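Long-range contacts in carboxynorspermidine decarboxylase (Campylobacter jejuni subsp. jejuni 81116, PDB 3N29), which probably catalyses the pyridoxal-5'-phosphate-dependent decarboxylation of carboxynorspermidine to norspermidine, a step in polyamine synthesis: residues A[53-64]-A[268-278]; A[70-78]-A[92-102]. All coordinates share one frame; numbering follows the deposited sequence.

Contact 1. Residues A[53-64]-A[268-278]; sequences KLRKNCELLASV and LEPGEAVGWQT. With PLP (pyridoxal-5'-phosphate), chain C; NSD (N-(3-aminopropyl)propane-1,3-diamine), chain D.
Asn57 reaches out from helix 51-68 with its amide nitrogen foremost and spends both N-H groups on backbone carbonyls in and just beyond the last turn of the short helix 272-275. Asn57 ND2 lies 2.8 Å from Trp276 O and 3.1 Å from Val274 O, and both bonds are nearly straight. The two acceptors lie in the plane of the amide, which fixes its rotation, although the nitrogen stands well above the carbonyl plane of Val274. With CG anti to the carbonyl carbon (chi1 -67°), the amide is directed at the point where the chain leaves the helix and enters the type II turn Gly275-Thr278. Thr278 CG2 closes over Asn57 ND2 at 3.4 Å. In this beta/alpha-barrel, 268-278 begins with the last residue of the eighth strand and runs on from it, and its other side carries the cofactor: Gly271 N and Glu272 N donate to the phosphate of pyridoxal-5'-phosphate, while Glu272 OE1 accepts from norspermidine N1. Val274 is the apolar counterpart of the amide grip. Its two methyls divide the helix between them, CG1 meeting Leu54 CD1 at 3.9 Å and CG2 meeting Leu61 CD1 at 3.7 Å, the latter pair at about a right angle. Beyond Leu61, Val64 CG1 meets Leu268 CD1 at 4.0 Å, and helix 248-262 packs against both residues.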
loop_
_atom_site.group_PDB
_atom_site.type_symbol
_atom_site.label_atom_id
_atom_site.label_comp_id
_atom_site.label_asym_id
_atom_site.label_seq_id
_atom_site.Cartn_x
_atom_site.Cartn_y
_atom_site.Cartn_z
ATOM N N LYS A 53 -26.573 -5.940 -2.077
ATOM C CA LYS A 53 -26.138 -5.210 -0.884
ATOM C C LYS A 53 -25.809 -3.787 -1.193
ATOM O O LYS A 53 -26.146 -2.864 -0.410
ATOM C CB LYS A 53 -24.892 -5.878 -0.294
ATOM C CG LYS A 53 -25.134 -7.374 0.059
ATOM C CD LYS A 53 -25.637 -7.580 1.452
ATOM C CE LYS A 53 -25.635 -9.128 1.840
ATOM N NZ LYS A 53 -24.261 -9.746 1.685
ATOM N N LEU A 54 -25.151 -3.551 -2.331
ATOM C CA LEU A 54 -24.836 -2.205 -2.740
ATOM C C LEU A 54 -26.143 -1.411 -2.931
ATOM O O LEU A 54 -26.281 -0.238 -2.486
ATOM C CB LEU A 54 -24.103 -2.178 -4.058
ATOM C CG LEU A 54 -23.743 -0.841 -4.719
ATOM C CD1 LEU A 54 -22.932 0.032 -3.705
ATOM C CD2 LEU A 54 -23.016 -0.903 -6.037
ATOM N N ARG A 55 -27.073 -2.050 -3.614
ATOM C CA ARG A 55 -28.362 -1.350 -3.858
ATOM C C ARG A 55 -29.123 -0.996 -2.582
ATOM O O ARG A 55 -29.727 0.071 -2.558
ATOM C CB ARG A 55 -29.252 -2.112 -4.864
ATOM C CG ARG A 55 -28.823 -2.007 -6.288
ATOM C CD ARG A 55 -29.776 -2.771 -7.262
ATOM N NE ARG A 55 -29.348 -2.691 -8.630
ATOM C CZ ARG A 55 -29.591 -1.640 -9.404
ATOM N NH1 ARG A 55 -30.256 -0.588 -8.915
ATOM N NH2 ARG A 55 -29.198 -1.647 -10.651
ATOM N N LYS A 56 -29.103 -1.860 -1.581
ATOM C CA LYS A 56 -29.685 -1.604 -0.265
ATOM C C LYS A 56 -29.054 -0.388 0.397
ATOM O O LYS A 56 -29.740 0.467 0.942
ATOM C CB LYS A 56 -29.562 -2.830 0.665
ATOM C CG LYS A 56 -30.695 -3.854 0.371
ATOM C CD LYS A 56 -30.711 -5.096 1.262
ATOM C CE LYS A 56 -32.158 -5.443 1.751
ATOM N NZ LYS A 56 -33.269 -5.283 0.711
ATOM N N ASN A 57 -27.713 -0.315 0.400
ATOM C CA ASN A 57 -27.058 0.904 0.882
ATOM C C ASN A 57 -27.438 2.184 0.122
ATOM O O ASN A 57 -27.694 3.207 0.721
ATOM C CB ASN A 57 -25.490 0.776 0.808
ATOM C CG ASN A 57 -24.921 -0.264 1.770
ATOM O OD1 ASN A 57 -25.624 -0.875 2.522
ATOM N ND2 ASN A 57 -23.603 -0.452 1.722
ATOM N N CYS A 58 -27.455 2.124 -1.184
ATOM C CA CYS A 58 -27.788 3.240 -1.984
ATOM C C CYS A 58 -29.250 3.673 -1.849
ATOM O O CYS A 58 -29.504 4.893 -1.844
ATOM C CB CYS A 58 -27.452 2.994 -3.420
ATOM S SG CYS A 58 -25.582 2.948 -3.707
ATOM N N GLU A 59 -30.146 2.721 -1.719
ATOM C CA GLU A 59 -31.578 3.022 -1.456
ATOM C C GLU A 59 -31.686 3.916 -0.237
ATOM O O GLU A 59 -32.358 4.953 -0.258
ATOM C CB GLU A 59 -32.390 1.756 -1.172
ATOM C CG GLU A 59 -32.765 0.985 -2.388
ATOM C CD GLU A 59 -33.394 -0.425 -2.089
ATOM O OE1 GLU A 59 -33.748 -0.740 -0.937
ATOM O OE2 GLU A 59 -33.539 -1.219 -3.041
ATOM N N LEU A 60 -30.980 3.502 0.833
ATOM C CA LEU A 60 -30.969 4.201 2.092
ATOM C C LEU A 60 -30.393 5.602 1.984
ATOM O O LEU A 60 -30.984 6.547 2.523
ATOM C CB LEU A 60 -30.290 3.347 3.208
ATOM C CG LEU A 60 -30.233 3.918 4.621
ATOM C CD1 LEU A 60 -31.721 4.190 5.191
ATOM C CD2 LEU A 60 -29.456 2.980 5.584
ATOM N N LEU A 61 -29.261 5.757 1.297
ATOM C CA LEU A 61 -28.643 7.068 1.066
ATOM C C LEU A 61 -29.546 7.944 0.185
ATOM O O LEU A 61 -29.650 9.154 0.397
ATOM C CB LEU A 61 -27.258 6.920 0.383
ATOM C CG LEU A 61 -26.238 6.106 1.247
ATOM C CD1 LEU A 61 -25.031 5.755 0.415
ATOM C CD2 LEU A 61 -25.858 6.939 2.422
ATOM N N ALA A 62 -30.141 7.355 -0.829
ATOM C CA ALA A 62 -31.191 8.074 -1.628
ATOM C C ALA A 62 -32.392 8.514 -0.761
ATOM O O ALA A 62 -32.884 9.601 -0.961
ATOM C CB ALA A 62 -31.656 7.229 -2.830
ATOM N N SER A 63 -32.812 7.706 0.208
ATOM C CA SER A 63 -33.863 8.059 1.179
ATOM C C SER A 63 -33.516 9.308 2.020
ATOM O O SER A 63 -34.363 10.191 2.305
ATOM C CB SER A 63 -34.143 6.897 2.112
ATOM O OG SER A 63 -35.416 7.055 2.711
ATOM N N VAL A 64 -32.261 9.396 2.459
ATOM C CA VAL A 64 -31.790 10.583 3.176
ATOM C C VAL A 64 -31.896 11.793 2.303
ATOM O O VAL A 64 -32.307 12.825 2.774
ATOM C CB VAL A 64 -30.306 10.370 3.619
ATOM C CG1 VAL A 64 -29.652 11.652 4.144
ATOM C CG2 VAL A 64 -30.340 9.322 4.637
ATOM N N LEU A 268 -23.754 15.872 1.066
ATOM C CA LEU A 268 -23.063 14.876 1.908
ATOM C C LEU A 268 -22.184 14.029 0.995
ATOM O O LEU A 268 -22.555 13.804 -0.155
ATOM C CB LEU A 268 -24.027 13.975 2.653
ATOM C CG LEU A 268 -25.087 14.512 3.618
ATOM C CD1 LEU A 268 -26.047 13.436 4.004
ATOM C CD2 LEU A 268 -24.479 15.079 4.894
ATOM N N GLU A 269 -21.054 13.526 1.493
ATOM C CA GLU A 269 -20.171 12.854 0.588
ATOM C C GLU A 269 -19.560 11.648 1.281
ATOM O O GLU A 269 -18.306 11.552 1.456
ATOM C CB GLU A 269 -19.191 13.821 -0.088
ATOM C CG GLU A 269 -18.514 14.730 0.812
ATOM C CD GLU A 269 -17.457 15.682 0.156
ATOM O OE1 GLU A 269 -16.439 15.835 0.821
ATOM O OE2 GLU A 269 -17.619 16.195 -0.994
ATOM N N PRO A 270 -20.417 10.670 1.580
ATOM C CA PRO A 270 -19.946 9.416 2.084
ATOM C C PRO A 270 -19.136 8.604 1.060
ATOM O O PRO A 270 -19.438 8.611 -0.149
ATOM C CB PRO A 270 -21.224 8.700 2.366
ATOM C CG PRO A 270 -22.153 9.158 1.376
ATOM C CD PRO A 270 -21.874 10.615 1.353
ATOM N N GLY A 271 -18.114 7.931 1.561
ATOM C CA GLY A 271 -17.436 6.893 0.784
ATOM C C GLY A 271 -17.702 5.488 1.373
ATOM O O GLY A 271 -18.388 4.630 0.773
ATOM N N GLU A 272 -17.198 5.283 2.554
ATOM C CA GLU A 272 -17.331 3.998 3.230
ATOM C C GLU A 272 -18.771 3.524 3.353
ATOM O O GLU A 272 -19.042 2.371 3.096
ATOM C CB GLU A 272 -16.669 4.051 4.584
ATOM C CG GLU A 272 -16.824 2.813 5.392
ATOM C CD GLU A 272 -15.941 2.812 6.622
ATOM O OE1 GLU A 272 -15.107 3.712 6.837
ATOM O OE2 GLU A 272 -16.160 1.944 7.417
ATOM N N ALA A 273 -19.678 4.451 3.569
ATOM C CA ALA A 273 -21.080 4.135 3.692
ATOM C C ALA A 273 -21.668 3.490 2.440
ATOM O O ALA A 273 -22.539 2.681 2.528
ATOM C CB ALA A 273 -21.842 5.354 4.043
ATOM N N VAL A 274 -21.227 3.919 1.287
ATOM C CA VAL A 274 -21.648 3.303 0.052
ATOM C C VAL A 274 -21.207 1.847 -0.058
ATOM O O VAL A 274 -21.966 1.025 -0.420
ATOM C CB VAL A 274 -21.166 4.101 -1.154
ATOM C CG1 VAL A 274 -21.544 3.452 -2.398
ATOM C CG2 VAL A 274 -21.719 5.495 -1.119
ATOM N N GLY A 275 -19.963 1.575 0.310
ATOM C CA GLY A 275 -19.368 0.265 0.196
ATOM C C GLY A 275 -19.494 -0.665 1.379
ATOM O O GLY A 275 -19.099 -1.776 1.306
ATOM N N TRP A 276 -20.090 -0.191 2.448
ATOM C CA TRP A 276 -20.129 -0.881 3.704
ATOM C C TRP A 276 -20.869 -2.200 3.591
ATOM O O TRP A 276 -22.028 -2.235 3.289
ATOM C CB TRP A 276 -20.791 0.015 4.783
ATOM C CG TRP A 276 -20.959 -0.631 6.095
ATOM C CD1 TRP A 276 -22.086 -1.164 6.595
ATOM C CD2 TRP A 276 -19.958 -0.850 7.069
ATOM N NE1 TRP A 276 -21.862 -1.706 7.802
ATOM C CE2 TRP A 276 -20.554 -1.517 8.126
ATOM C CE3 TRP A 276 -18.602 -0.560 7.144
ATOM C CZ2 TRP A 276 -19.848 -1.894 9.241
ATOM C CZ3 TRP A 276 -17.915 -0.923 8.247
ATOM C CH2 TRP A 276 -18.536 -1.578 9.285
ATOM N N GLN A 277 -20.154 -3.265 3.896
ATOM C CA GLN A 277 -20.677 -4.604 3.864
ATOM C C GLN A 277 -21.326 -4.957 2.512
ATOM O O GLN A 277 -22.322 -5.597 2.470
ATOM C CB GLN A 277 -21.605 -4.867 5.044
ATOM C CG GLN A 277 -20.914 -4.693 6.336
ATOM C CD GLN A 277 -21.694 -5.061 7.551
ATOM O OE1 GLN A 277 -22.886 -5.184 7.528
ATOM N NE2 GLN A 277 -20.997 -5.207 8.640
ATOM N N THR A 278 -20.742 -4.498 1.432
ATOM C CA THR A 278 -21.189 -4.872 0.107
ATOM C C THR A 278 -20.470 -6.067 -0.513
ATOM O O THR A 278 -20.854 -6.524 -1.515
ATOM C CB THR A 278 -21.114 -3.691 -0.874
ATOM O OG1 THR A 278 -19.776 -3.270 -1.043
ATOM C CG2 THR A 278 -21.919 -2.562 -0.380
HETATM N N1 PLP C . -14.864 13.907 1.778
HETATM C C2 PLP C . -13.543 14.154 2.024
HETATM C C2A PLP C . -12.982 15.536 1.809
HETATM C C3 PLP C . -12.717 13.062 2.437
HETATM O O3 PLP C . -11.360 13.283 2.680
HETATM C C4 PLP C . -13.257 11.772 2.600
HETATM C C4A PLP C . -12.347 10.618 2.999
HETATM C C5 PLP C . -14.630 11.565 2.392
HETATM C C6 PLP C . -15.406 12.668 1.977
HETATM C C5A PLP C . -15.268 10.207 2.564
HETATM O O4P PLP C . -15.012 9.667 3.836
HETATM P P PLP C . -15.640 8.302 4.311
HETATM O O1P PLP C . -15.269 7.269 3.263
HETATM O O2P PLP C . -17.177 8.482 4.357
HETATM O O3P PLP C . -15.168 8.029 5.667
HETATM C C1 NSD D . -12.576 6.282 6.029
HETATM N N1 NSD D . -13.756 5.856 6.725
HETATM C C2 NSD D . -11.646 7.073 6.885
HETATM N N2 NSD D . -9.677 7.442 5.582
HETATM C C3 NSD D . -10.721 7.937 6.105
HETATM N N3 NSD D . -7.933 3.614 4.352
HETATM C C4 NSD D . -9.293 6.237 5.661
HETATM C C5 NSD D . -8.023 5.917 4.923
HETATM C C6 NSD D . -7.480 4.565 5.314
#

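Contact 2. Residues A[70-78]-A[92-102]; sequences AKVLLALKG and LKGCTCSGLWE. With PLP (pyridoxal-5'-phosphate), chain C.
Leu92 opens the segment by laying its two methyls against strand 71-75, CD2 beside Val72 CG1 at 3.9 Å and CD1 beside Leu74 CB. Lys93 N then donates to Val72 O (2.8 Å), and Gly94 O accepts from Leu74 N. The backbone angles of Gly94 suit glycine, since a side chain there would jam against the preceding carbonyl. Cys95 faces away from the cofactor, its CB 4.0 Å from Leu76 CD1. Strands 71-75 and 94-97 are the first two of the parallel eight-stranded barrel, joined through helix 85-91 as a beta-alpha-beta crossover. Thr96 is bonded through both its backbone N and its backbone O, N donating to Leu74 O and O accepting from Leu76 N (3.1 Å). Its OG1, anti to the carbonyl carbon (chi1 -73°), meets Leu73 CD1 at 3.4 Å and has its polar partner in Glu269. Farther on, Cys97 SG touches Leu76 CD1. Glu102 closes the segment: OE1 accepts from Ser98 N, and its carboxylate, also held by Asn387 of the second subunit, flanks Leu76 CB. One water joins OE2 to Leu76 O; another joins OE1 to Thr96 O and to the backbone N of Lys77, whose NZ is covalently bonded to C4A of pyridoxal-5'-phosphate.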
loop_
_atom_site.group_PDB
_atom_site.type_symbol
_atom_site.label_atom_id
_atom_site.label_comp_id
_atom_site.label_asym_id
_atom_site.label_seq_id
_atom_site.Cartn_x
_atom_site.Cartn_y
_atom_site.Cartn_z
ATOM N N ALA A 70 -30.956 17.118 1.084
ATOM C CA ALA A 70 -29.480 17.123 0.851
ATOM C C ALA A 70 -29.198 16.353 -0.399
ATOM O O ALA A 70 -29.929 15.375 -0.688
ATOM C CB ALA A 70 -28.748 16.438 1.983
ATOM N N LYS A 71 -28.118 16.714 -1.096
ATOM C CA LYS A 71 -27.684 15.978 -2.290
ATOM C C LYS A 71 -26.506 15.045 -1.888
ATOM O O LYS A 71 -25.547 15.513 -1.290
ATOM C CB LYS A 71 -27.254 16.959 -3.345
ATOM C CG LYS A 71 -28.417 17.711 -4.030
ATOM C CD LYS A 71 -27.949 18.812 -4.917
ATOM C CE LYS A 71 -27.523 18.381 -6.276
ATOM N NZ LYS A 71 -26.801 19.388 -7.172
ATOM N N VAL A 72 -26.608 13.751 -2.176
ATOM C CA VAL A 72 -25.598 12.798 -1.684
ATOM C C VAL A 72 -24.633 12.452 -2.803
ATOM O O VAL A 72 -25.035 12.162 -3.972
ATOM C CB VAL A 72 -26.270 11.579 -1.017
ATOM C CG1 VAL A 72 -25.262 10.578 -0.383
ATOM C CG2 VAL A 72 -27.208 12.001 -0.030
ATOM N N LEU A 73 -23.338 12.499 -2.501
ATOM C CA LEU A 73 -22.278 12.185 -3.436
ATOM C C LEU A 73 -21.461 10.971 -2.965
ATOM O O LEU A 73 -21.361 10.738 -1.768
ATOM C CB LEU A 73 -21.302 13.366 -3.604
ATOM C CG LEU A 73 -21.916 14.758 -3.909
ATOM C CD1 LEU A 73 -20.916 15.896 -3.714
ATOM C CD2 LEU A 73 -22.415 14.830 -5.326
ATOM N N LEU A 74 -20.908 10.221 -3.919
ATOM C CA LEU A 74 -19.991 9.111 -3.587
ATOM C C LEU A 74 -18.603 9.757 -3.468
ATOM O O LEU A 74 -18.082 10.290 -4.445
ATOM C CB LEU A 74 -19.955 8.075 -4.703
ATOM C CG LEU A 74 -18.753 7.054 -4.746
ATOM C CD1 LEU A 74 -18.776 6.303 -3.445
ATOM C CD2 LEU A 74 -18.853 6.161 -6.064
ATOM N N ALA A 75 -17.971 9.617 -2.307
ATOM C CA ALA A 75 -16.529 9.982 -2.170
ATOM C C ALA A 75 -15.637 8.824 -2.713
ATOM O O ALA A 75 -15.568 7.782 -2.114
ATOM C CB ALA A 75 -16.183 10.230 -0.652
ATOM N N LEU A 76 -15.037 9.024 -3.879
ATOM C CA LEU A 76 -14.262 7.975 -4.600
ATOM C C LEU A 76 -13.003 7.451 -3.829
ATOM O O LEU A 76 -12.568 6.320 -4.125
ATOM C CB LEU A 76 -13.802 8.480 -5.961
ATOM C CG LEU A 76 -14.978 8.515 -7.022
ATOM C CD1 LEU A 76 -14.496 9.319 -8.246
ATOM C CD2 LEU A 76 -15.432 7.125 -7.480
ATOM N N LYS A 77 -12.511 8.231 -2.876
ATOM C CA LYS A 77 -11.387 7.836 -2.030
ATOM C C LYS A 77 -11.534 6.425 -1.517
ATOM O O LYS A 77 -10.664 5.648 -1.585
ATOM C CB LYS A 77 -11.222 8.776 -0.804
ATOM C CG LYS A 77 -9.775 8.505 -0.114
ATOM C CD LYS A 77 -9.472 9.406 1.101
ATOM C CE LYS A 77 -10.807 9.955 1.492
ATOM N NZ LYS A 77 -10.843 10.852 2.839
ATOM N N GLY A 78 -12.680 6.101 -0.972
ATOM C CA GLY A 78 -12.847 4.793 -0.366
ATOM C C GLY A 78 -13.493 3.723 -1.255
ATOM O O GLY A 78 -13.304 2.530 -1.019
ATOM N N LEU A 92 -27.336 8.255 -6.418
ATOM C CA LEU A 92 -26.626 9.406 -5.856
ATOM C C LEU A 92 -26.492 10.487 -6.940
ATOM O O LEU A 92 -26.751 10.239 -8.095
ATOM C CB LEU A 92 -25.243 8.938 -5.350
ATOM C CG LEU A 92 -25.216 7.847 -4.325
ATOM C CD1 LEU A 92 -23.723 7.759 -3.729
ATOM C CD2 LEU A 92 -26.231 8.120 -3.261
ATOM N N LYS A 93 -26.103 11.683 -6.564
ATOM C CA LYS A 93 -26.046 12.774 -7.517
ATOM C C LYS A 93 -24.743 12.938 -8.217
ATOM O O LYS A 93 -24.630 13.763 -9.132
ATOM C CB LYS A 93 -26.273 14.058 -6.761
ATOM C CG LYS A 93 -27.634 14.104 -6.083
ATOM C CD LYS A 93 -28.727 14.124 -7.128
ATOM C CE LYS A 93 -30.088 14.311 -6.494
ATOM N NZ LYS A 93 -31.195 14.251 -7.556
ATOM N N GLY A 94 -23.689 12.316 -7.708
ATOM C CA GLY A 94 -22.434 12.518 -8.382
ATOM C C GLY A 94 -21.328 11.997 -7.480
ATOM O O GLY A 94 -21.620 11.141 -6.634
ATOM N N CYS A 95 -20.094 12.437 -7.769
ATOM C CA CYS A 95 -18.883 11.986 -7.038
ATOM C C CYS A 95 -18.096 13.160 -6.466
ATOM O O CYS A 95 -18.028 14.269 -7.062
ATOM C CB CYS A 95 -17.943 11.325 -7.997
ATOM S SG CYS A 95 -18.565 9.786 -8.620
ATOM N N THR A 96 -17.509 12.916 -5.310
ATOM C CA THR A 96 -16.505 13.793 -4.775
ATOM C C THR A 96 -15.130 13.206 -5.060
ATOM O O THR A 96 -14.862 11.994 -4.845
ATOM C CB THR A 96 -16.651 13.963 -3.272
ATOM O OG1 THR A 96 -17.788 14.770 -3.062
ATOM C CG2 THR A 96 -15.429 14.753 -2.715
ATOM N N CYS A 97 -14.262 14.086 -5.529
ATOM C CA CYS A 97 -12.984 13.749 -6.125
ATOM C C CYS A 97 -11.866 14.564 -5.529
ATOM O O CYS A 97 -12.013 15.741 -5.210
ATOM C CB CYS A 97 -13.051 14.054 -7.627
ATOM S SG CYS A 97 -14.475 13.279 -8.398
ATOM N N SER A 98 -10.696 13.958 -5.419
ATOM C CA SER A 98 -9.596 14.622 -4.791
ATOM C C SER A 98 -8.656 15.378 -5.768
ATOM O O SER A 98 -7.594 15.934 -5.386
ATOM C CB SER A 98 -8.760 13.534 -4.118
ATOM O OG SER A 98 -8.168 12.728 -5.145
ATOM N N GLY A 99 -8.938 15.307 -7.049
ATOM C CA GLY A 99 -7.938 15.713 -8.025
ATOM C C GLY A 99 -8.318 15.253 -9.384
ATOM O O GLY A 99 -9.483 14.814 -9.569
ATOM N N LEU A 100 -7.336 15.297 -10.294
ATOM C CA LEU A 100 -7.557 15.093 -11.739
ATOM C C LEU A 100 -7.989 13.669 -12.022
ATOM O O LEU A 100 -8.973 13.448 -12.718
ATOM C CB LEU A 100 -6.280 15.384 -12.518
ATOM C CG LEU A 100 -6.272 15.206 -14.043
ATOM C CD1 LEU A 100 -7.364 16.038 -14.769
ATOM C CD2 LEU A 100 -4.825 15.522 -14.609
ATOM N N TRP A 101 -7.242 12.695 -11.462
ATOM C CA TRP A 101 -7.501 11.326 -11.792
ATOM C C TRP A 101 -8.885 10.884 -11.272
ATOM O O TRP A 101 -9.618 10.178 -12.009
ATOM C CB TRP A 101 -6.368 10.405 -11.316
ATOM C CG TRP A 101 -5.120 10.482 -12.126
ATOM C CD1 TRP A 101 -4.856 11.313 -13.178
ATOM C CD2 TRP A 101 -3.938 9.689 -11.953
ATOM N NE1 TRP A 101 -3.594 11.098 -13.647
ATOM C CE2 TRP A 101 -3.008 10.117 -12.900
ATOM C CE3 TRP A 101 -3.570 8.702 -11.052
ATOM C CZ2 TRP A 101 -1.743 9.554 -13.024
ATOM C CZ3 TRP A 101 -2.361 8.129 -11.183
ATOM C CH2 TRP A 101 -1.446 8.543 -12.175
ATOM N N GLU A 102 -9.285 11.284 -10.061
ATOM C CA GLU A 102 -10.595 10.918 -9.573
ATOM C C GLU A 102 -11.697 11.628 -10.388
ATOM O O GLU A 102 -12.694 11.009 -10.682
ATOM C CB GLU A 102 -10.790 11.180 -8.075
ATOM C CG GLU A 102 -10.179 10.105 -7.195
ATOM C CD GLU A 102 -10.431 10.240 -5.719
ATOM O OE1 GLU A 102 -11.013 11.254 -5.291
ATOM O OE2 GLU A 102 -10.004 9.330 -4.942
HETATM N N1 PLP C . -14.864 13.907 1.778
HETATM C C2 PLP C . -13.543 14.154 2.024
HETATM C C2A PLP C . -12.982 15.536 1.809
HETATM C C3 PLP C . -12.717 13.062 2.437
HETATM O O3 PLP C . -11.360 13.283 2.680
HETATM C C4 PLP C . -13.257 11.772 2.600
HETATM C C4A PLP C . -12.347 10.618 2.999
HETATM C C5 PLP C . -14.630 11.565 2.392
HETATM C C6 PLP C . -15.406 12.668 1.977
HETATM C C5A PLP C . -15.268 10.207 2.564
HETATM O O4P PLP C . -15.012 9.667 3.836
HETATM P P PLP C . -15.640 8.302 4.311
HETATM O O1P PLP C . -15.269 7.269 3.263
HETATM O O2P PLP C . -17.177 8.482 4.357
HETATM O O3P PLP C . -15.168 8.029 5.667
HETATM O O HOH W 1 -10.249 6.720 -5.557
HETATM O O HOH W 2 -12.689 11.131 -3.144
#

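In the fold
Both contacts are largely buried, but they illustrate different layers of one barrel. Contact 1 seats an outer helix on the chain that runs on from the end of the last strand, through methyl packing and one side-chain amide nitrogen with two backbone acceptors; contact 2 zips the first two strands together by backbone bonds and ends at the subunit interface. Helix 51-68 leads into strand 71-75, and contact 2 is nested inside the chain loop closed by contact 1. The two meet where the barrel closes, Leu268 O lying 2.8 Å from Leu73 N, and Glu269 reaches past this seam to the second strand. At the cofactor, 268-278 donates to the phosphate from two backbone N-H groups and brings the Glu269 carboxylate close to the ring nitrogen; 70-78 supplies the covalently attached lysine.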